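Local structure of D-glucosaminate-6-phosphate ammonia lyase (7LCE) at residues D48-K53 against E249-L254; S59-A64 against Y256-Y261. The protein belongs to the selenocysteine synthase-like branch of the pyridoxal-phosphate-dependent aminotransferase-fold proteins and carries its cofactor on a lysine. All coordinates share one frame; numbering follows the deposited sequence.

How the interactions relate
Following the chain from the N terminus, helix 47-62 is the earlier of the two helices that meet; it holds 48-53 of interaction 1 and, at its C-terminal end, the start of 59-64 of interaction 2. Some 190 residues later, after all seven strands of the mixed sheet, helix 248-262 returns alongside and supplies 249-254 and 256-261 in the same order. Each contact therefore closes a long loop, and the two loops cross, because their segments alternate along the chain. The centres lie about 13 Å apart, so the two contacts mark successive points along one helix pair. Together they tie the helix before strand 66-70 to one after the last strand and helix 227-234.

Interaction 1 of 2, residues D48-K53 against E249-L254; sequences DALVEK and ENMVGL
Met251 reaches across from helix 248-262 and sets its terminal methyl against Leu50 and Val51 of helix 47-62. The two short segments run nearly parallel, 22° apart, but their axes stay 11.0 Å from each other, a spacing that side chains have to bridge. Met251 does most of that work. Its CG lies anti to the carbonyl carbon and the chain runs extended from CA to SD, while the bend at chi3 (67°) turns CE at the far end. CE is 3.8 Å from Leu50 CG and 3.9 Å from Val51 CA, in the next residue, with Val51 CG2 close by as well. The methyl thus rests in the angle between one leucine branch point and the backbone of the next residue. Leu50 points toward the opposite helix, and its two methyls divide the partners: CD2 is near Met251 CE and SD, the two side chains crossing at a slant, whereas CD1 faces Val252.

The side chains packed closely round Met251 CE are apolar, and no hydrogen bond crosses between the segments. The packing is looser at Val252, where CG2 stays 4.4 Å from Leu50 CD1. The polar side of 48-53 lies on other faces of its helix: Asp48 and Glu52 are exposed, and Glu52 pairs with Lys234. Tyr68 and Ile69 of strand 66-70 touch Val51 and Met251, respectively. Leu11 of the second subunit packs on Leu50, and Tyr6 of that subunit on Val252, so the small apolar cluster continues into the subunit interface. This is plain side-chain packing of two near-parallel helices beside strand 66-70, within the aminotransferase-like fold of this pyridoxal-phosphate family.

Interaction 2 of 2, residues S59-A64 against Y256-Y261; sequences SRYTGA and YALENY
Helix 47-62 ends within 59-64, while 256-261 stays helical throughout; the nearest CA atoms across them belong to Tyr61 and Leu258, 7.8 Å apart. This is helix-helix packing in the aminotransferase-like fold, made at the C-terminal end of the first helix. Gly63 leaves the helix with positive phi, a backbone turn that suits glycine, and its N still bonds to Ser59 O.

Tyr61 points toward helix 248-262 and makes the contact with two parts of its side chain. Leu258 lies over one ring face in a CH-pi contact, its CB 4.0 Å from the ring centroid and displaced toward the rim, with CD1 near Tyr61 CD2. Phe215 also touches Leu258. Beyond the ring, the hydroxyl meets Glu259, whose CG is anti to the backbone N (chi1 -175°) before the chain bends at chi2 and brings the carboxylate round to the phenol. Ring and carboxylate planes stand 48° apart, and a calcium ion lies about 5 Å from the Glu259 side chain. Tyr61 OH donates to the anti side of Glu259 OE1 at 2.6 Å, 16° out of the carboxylate plane.

Interaction 1 of 2, residues D48-K53 against E249-L254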
loop_
_atom_site.group_PDB
_atom_site.type_symbol
_atom_site.label_atom_id
_atom_site.label_comp_id
_atom_site.label_asym_id
_atom_site.label_seq_id
_atom_site.Cartn_x
_atom_site.Cartn_y
_atom_site.Cartn_z
ATOM N N ASP A 48 3.336 46.565 -7.507
ATOM C CA ASP A 48 2.441 45.985 -8.506
ATOM C C ASP A 48 2.553 46.717 -9.839
ATOM O O ASP A 48 2.525 46.091 -10.905
ATOM C CB ASP A 48 0.996 46.005 -8.002
ATOM C CG ASP A 48 0.495 47.408 -7.708
ATOM O OD1 ASP A 48 1.323 48.276 -7.359
ATOM O OD2 ASP A 48 -0.725 47.646 -7.837
ATOM N N ALA A 49 2.694 48.046 -9.797
ATOM C CA ALA A 49 2.869 48.824 -11.017
ATOM C C ALA A 49 4.273 48.683 -11.589
ATOM O O ALA A 49 4.447 48.724 -12.813
ATOM C CB ALA A 49 2.559 50.297 -10.751
ATOM N N LEU A 50 5.285 48.546 -10.727
ATOM C CA LEU A 50 6.649 48.364 -11.215
ATOM C C LEU A 50 6.822 47.006 -11.886
ATOM O O LEU A 50 7.514 46.895 -12.903
ATOM C CB LEU A 50 7.638 48.527 -10.064
ATOM C CG LEU A 50 9.112 48.448 -10.457
ATOM C CD1 LEU A 50 9.473 49.567 -11.421
ATOM C CD2 LEU A 50 9.985 48.491 -9.220
ATOM N N VAL A 51 6.213 45.959 -11.322
ATOM C CA VAL A 51 6.277 44.635 -11.936
ATOM C C VAL A 51 5.602 44.656 -13.299
ATOM O O VAL A 51 6.094 44.065 -14.268
ATOM C CB VAL A 51 5.640 43.579 -11.015
ATOM C CG1 VAL A 51 5.432 42.271 -11.772
ATOM C CG2 VAL A 51 6.494 43.361 -9.777
ATOM N N GLU A 52 4.458 45.331 -13.390
ATOM C CA GLU A 52 3.710 45.374 -14.639
ATOM C C GLU A 52 4.477 46.157 -15.697
ATOM O O GLU A 52 4.643 45.689 -16.829
ATOM C CB GLU A 52 2.334 45.997 -14.376
ATOM C CG GLU A 52 1.297 45.794 -15.467
ATOM C CD GLU A 52 0.875 44.337 -15.590
ATOM O OE1 GLU A 52 1.190 43.546 -14.674
ATOM O OE2 GLU A 52 0.223 43.985 -16.597
ATOM N N LYS A 53 4.975 47.341 -15.328
ATOM C CA LYS A 53 5.666 48.217 -16.273
ATOM C C LYS A 53 7.003 47.636 -16.726
ATOM O O LYS A 53 7.349 47.720 -17.913
ATOM C CB LYS A 53 5.872 49.598 -15.646
ATOM C CG LYS A 53 6.276 50.690 -16.628
ATOM C CD LYS A 53 5.181 50.911 -17.663
ATOM C CE LYS A 53 5.435 52.148 -18.513
ATOM N NZ LYS A 53 4.349 52.381 -19.513
ATOM N N GLU A 249 15.462 47.982 -6.877
ATOM C CA GLU A 249 16.685 48.602 -7.378
ATOM C C GLU A 249 17.264 47.816 -8.549
ATOM O O GLU A 249 17.671 48.408 -9.556
ATOM C CB GLU A 249 17.705 48.753 -6.242
ATOM C CG GLU A 249 18.345 47.463 -5.733
ATOM C CD GLU A 249 17.427 46.652 -4.837
ATOM O OE1 GLU A 249 16.350 47.160 -4.459
ATOM O OE2 GLU A 249 17.786 45.501 -4.510
ATOM N N ASN A 250 17.300 46.485 -8.448
ATOM C CA ASN A 250 17.834 45.667 -9.528
ATOM C C ASN A 250 16.819 45.416 -10.636
ATOM O O ASN A 250 17.220 45.149 -11.773
ATOM C CB ASN A 250 18.351 44.338 -8.973
ATOM C CG ASN A 250 19.670 44.491 -8.237
ATOM O OD1 ASN A 250 20.064 45.598 -7.869
ATOM N ND2 ASN A 250 20.358 43.378 -8.015
ATOM N N MET A 251 15.520 45.495 -10.334
ATOM C CA MET A 251 14.522 45.494 -11.397
ATOM C C MET A 251 14.755 46.661 -12.347
ATOM O O MET A 251 14.804 46.486 -13.570
ATOM C CB MET A 251 13.116 45.560 -10.801
ATOM C CG MET A 251 12.631 44.262 -10.194
ATOM S SD MET A 251 11.032 44.449 -9.377
ATOM C CE MET A 251 9.963 44.784 -10.775
ATOM N N VAL A 252 14.918 47.864 -11.792
ATOM C CA VAL A 252 15.226 49.033 -12.612
ATOM C C VAL A 252 16.594 48.875 -13.265
ATOM O O VAL A 252 16.797 49.265 -14.422
ATOM C CB VAL A 252 15.145 50.314 -11.760
ATOM C CG1 VAL A 252 15.601 51.524 -12.559
ATOM C CG2 VAL A 252 13.732 50.512 -11.237
ATOM N N GLY A 253 17.551 48.299 -12.534
ATOM C CA GLY A 253 18.886 48.124 -13.083
ATOM C C GLY A 253 18.900 47.271 -14.337
ATOM O O GLY A 253 19.616 47.573 -15.294
ATOM N N LEU A 254 18.099 46.203 -14.356
ATOM C CA LEU A 254 18.036 45.353 -15.542
ATOM C C LEU A 254 17.496 46.119 -16.745
ATOM O O LEU A 254 18.013 45.982 -17.860
ATOM C CB LEU A 254 17.173 44.123 -15.262
ATOM C CG LEU A 254 16.837 43.264 -16.483
ATOM C CD1 LEU A 254 18.097 42.672 -17.094
ATOM C CD2 LEU A 254 15.841 42.172 -16.122
#

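Interaction 2 of 2, residues S59-A64 against Y256-Y261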
loop_
_atom_site.group_PDB
_atom_site.type_symbol
_atom_site.label_atom_id
_atom_site.label_comp_id
_atom_site.label_asym_id
_atom_site.label_seq_id
_atom_site.Cartn_x
_atom_site.Cartn_y
_atom_site.Cartn_z
ATOM N N SER A 59 9.861 43.375 -22.475
ATOM C CA SER A 59 9.284 42.724 -23.643
ATOM C C SER A 59 9.554 43.484 -24.933
ATOM O O SER A 59 9.540 42.873 -26.007
ATOM C CB SER A 59 7.782 42.544 -23.443
ATOM O OG SER A 59 7.528 41.744 -22.303
ATOM N N ARG A 60 9.806 44.795 -24.859
ATOM C CA ARG A 60 10.125 45.549 -26.068
ATOM C C ARG A 60 11.414 45.055 -26.712
ATOM O O ARG A 60 11.558 45.118 -27.939
ATOM C CB ARG A 60 10.217 47.043 -25.754
ATOM C CG ARG A 60 8.892 47.653 -25.336
ATOM C CD ARG A 60 9.019 49.129 -25.006
ATOM N NE ARG A 60 7.786 49.651 -24.427
ATOM C CZ ARG A 60 7.627 50.890 -23.981
ATOM N NH1 ARG A 60 8.609 51.775 -24.038
ATOM N NH2 ARG A 60 6.456 51.247 -23.462
ATOM N N TYR A 61 12.353 44.555 -25.909
ATOM C CA TYR A 61 13.610 44.065 -26.461
ATOM C C TYR A 61 13.492 42.634 -26.968
ATOM O O TYR A 61 14.232 42.243 -27.878
ATOM C CB TYR A 61 14.719 44.153 -25.410
ATOM C CG TYR A 61 14.915 45.533 -24.826
ATOM C CD1 TYR A 61 15.697 46.480 -25.476
ATOM C CD2 TYR A 61 14.322 45.889 -23.621
ATOM C CE1 TYR A 61 15.879 47.745 -24.944
ATOM C CE2 TYR A 61 14.499 47.151 -23.082
ATOM C CZ TYR A 61 15.279 48.074 -23.747
ATOM O OH TYR A 61 15.458 49.329 -23.213
ATOM N N THR A 62 12.577 41.844 -26.404
ATOM C CA THR A 62 12.419 40.448 -26.795
ATOM C C THR A 62 11.309 40.222 -27.811
ATOM O O THR A 62 11.326 39.198 -28.502
ATOM C CB THR A 62 12.141 39.573 -25.567
ATOM O OG1 THR A 62 10.810 39.818 -25.096
ATOM C CG2 THR A 62 13.133 39.880 -24.458
ATOM N N GLY A 63 10.345 41.134 -27.908
ATOM C CA GLY A 63 9.241 40.961 -28.827
ATOM C C GLY A 63 8.130 40.059 -28.340
ATOM O O GLY A 63 7.221 39.749 -29.121
ATOM N N ALA A 64 8.167 39.627 -27.082
ATOM C CA ALA A 64 7.139 38.754 -26.544
ATOM C C ALA A 64 5.953 39.574 -26.042
ATOM O O ALA A 64 5.977 40.806 -26.023
ATOM C CB ALA A 64 7.707 37.883 -25.425
ATOM N N TYR A 256 17.567 49.399 -17.324
ATOM C CA TYR A 256 18.562 50.357 -17.797
ATOM C C TYR A 256 19.785 49.659 -18.372
ATOM O O TYR A 256 20.466 50.219 -19.239
ATOM C CB TYR A 256 18.954 51.318 -16.674
ATOM C CG TYR A 256 18.023 52.505 -16.568
ATOM C CD1 TYR A 256 16.773 52.388 -15.975
ATOM C CD2 TYR A 256 18.391 53.742 -17.081
ATOM C CE1 TYR A 256 15.919 53.473 -15.895
ATOM C CE2 TYR A 256 17.546 54.832 -17.000
ATOM C CZ TYR A 256 16.312 54.694 -16.406
ATOM O OH TYR A 256 15.472 55.781 -16.327
ATOM N N ALA A 257 20.079 48.441 -17.913
ATOM C CA ALA A 257 21.162 47.677 -18.518
ATOM C C ALA A 257 20.783 47.179 -19.905
ATOM O O ALA A 257 21.646 47.073 -20.783
ATOM C CB ALA A 257 21.552 46.507 -17.621
ATOM N N LEU A 258 19.502 46.866 -20.117
ATOM C CA LEU A 258 19.051 46.453 -21.442
ATOM C C LEU A 258 19.144 47.597 -22.445
ATOM O O LEU A 258 19.541 47.386 -23.597
ATOM C CB LEU A 258 17.621 45.922 -21.364
ATOM C CG LEU A 258 17.475 44.521 -20.773
ATOM C CD1 LEU A 258 16.021 44.093 -20.776
ATOM C CD2 LEU A 258 18.331 43.526 -21.541
ATOM N N GLU A 259 18.781 48.815 -22.032
ATOM C CA GLU A 259 18.909 49.958 -22.930
ATOM C C GLU A 259 20.372 50.294 -23.190
ATOM O O GLU A 259 20.736 50.687 -24.304
ATOM C CB GLU A 259 18.169 51.170 -22.362
ATOM C CG GLU A 259 18.145 52.372 -23.298
ATOM C CD GLU A 259 17.436 52.082 -24.611
ATOM O OE1 GLU A 259 16.454 51.310 -24.602
ATOM O OE2 GLU A 259 17.861 52.624 -25.655
ATOM N N ASN A 260 21.227 50.144 -22.174
ATOM C CA ASN A 260 22.656 50.371 -22.368
ATOM C C ASN A 260 23.258 49.339 -23.313
ATOM O O ASN A 260 24.247 49.627 -23.998
ATOM C CB ASN A 260 23.378 50.350 -21.021
ATOM C CG ASN A 260 24.777 50.929 -21.101
ATOM O OD1 ASN A 260 25.746 50.210 -21.338
ATOM N ND2 ASN A 260 24.889 52.238 -20.898
ATOM N N TYR A 261 22.689 48.135 -23.347
ATOM C CA TYR A 261 23.121 47.114 -24.294
ATOM C C TYR A 261 22.568 47.391 -25.689
ATOM O O TYR A 261 23.240 47.125 -26.692
ATOM C CB TYR A 261 22.678 45.739 -23.790
ATOM C CG TYR A 261 23.138 44.558 -24.613
ATOM C CD1 TYR A 261 24.410 44.027 -24.446
ATOM C CD2 TYR A 261 22.293 43.957 -25.538
ATOM C CE1 TYR A 261 24.835 42.938 -25.187
ATOM C CE2 TYR A 261 22.708 42.868 -26.284
ATOM C CZ TYR A 261 23.979 42.363 -26.104
ATOM O OH TYR A 261 24.399 41.280 -26.843
#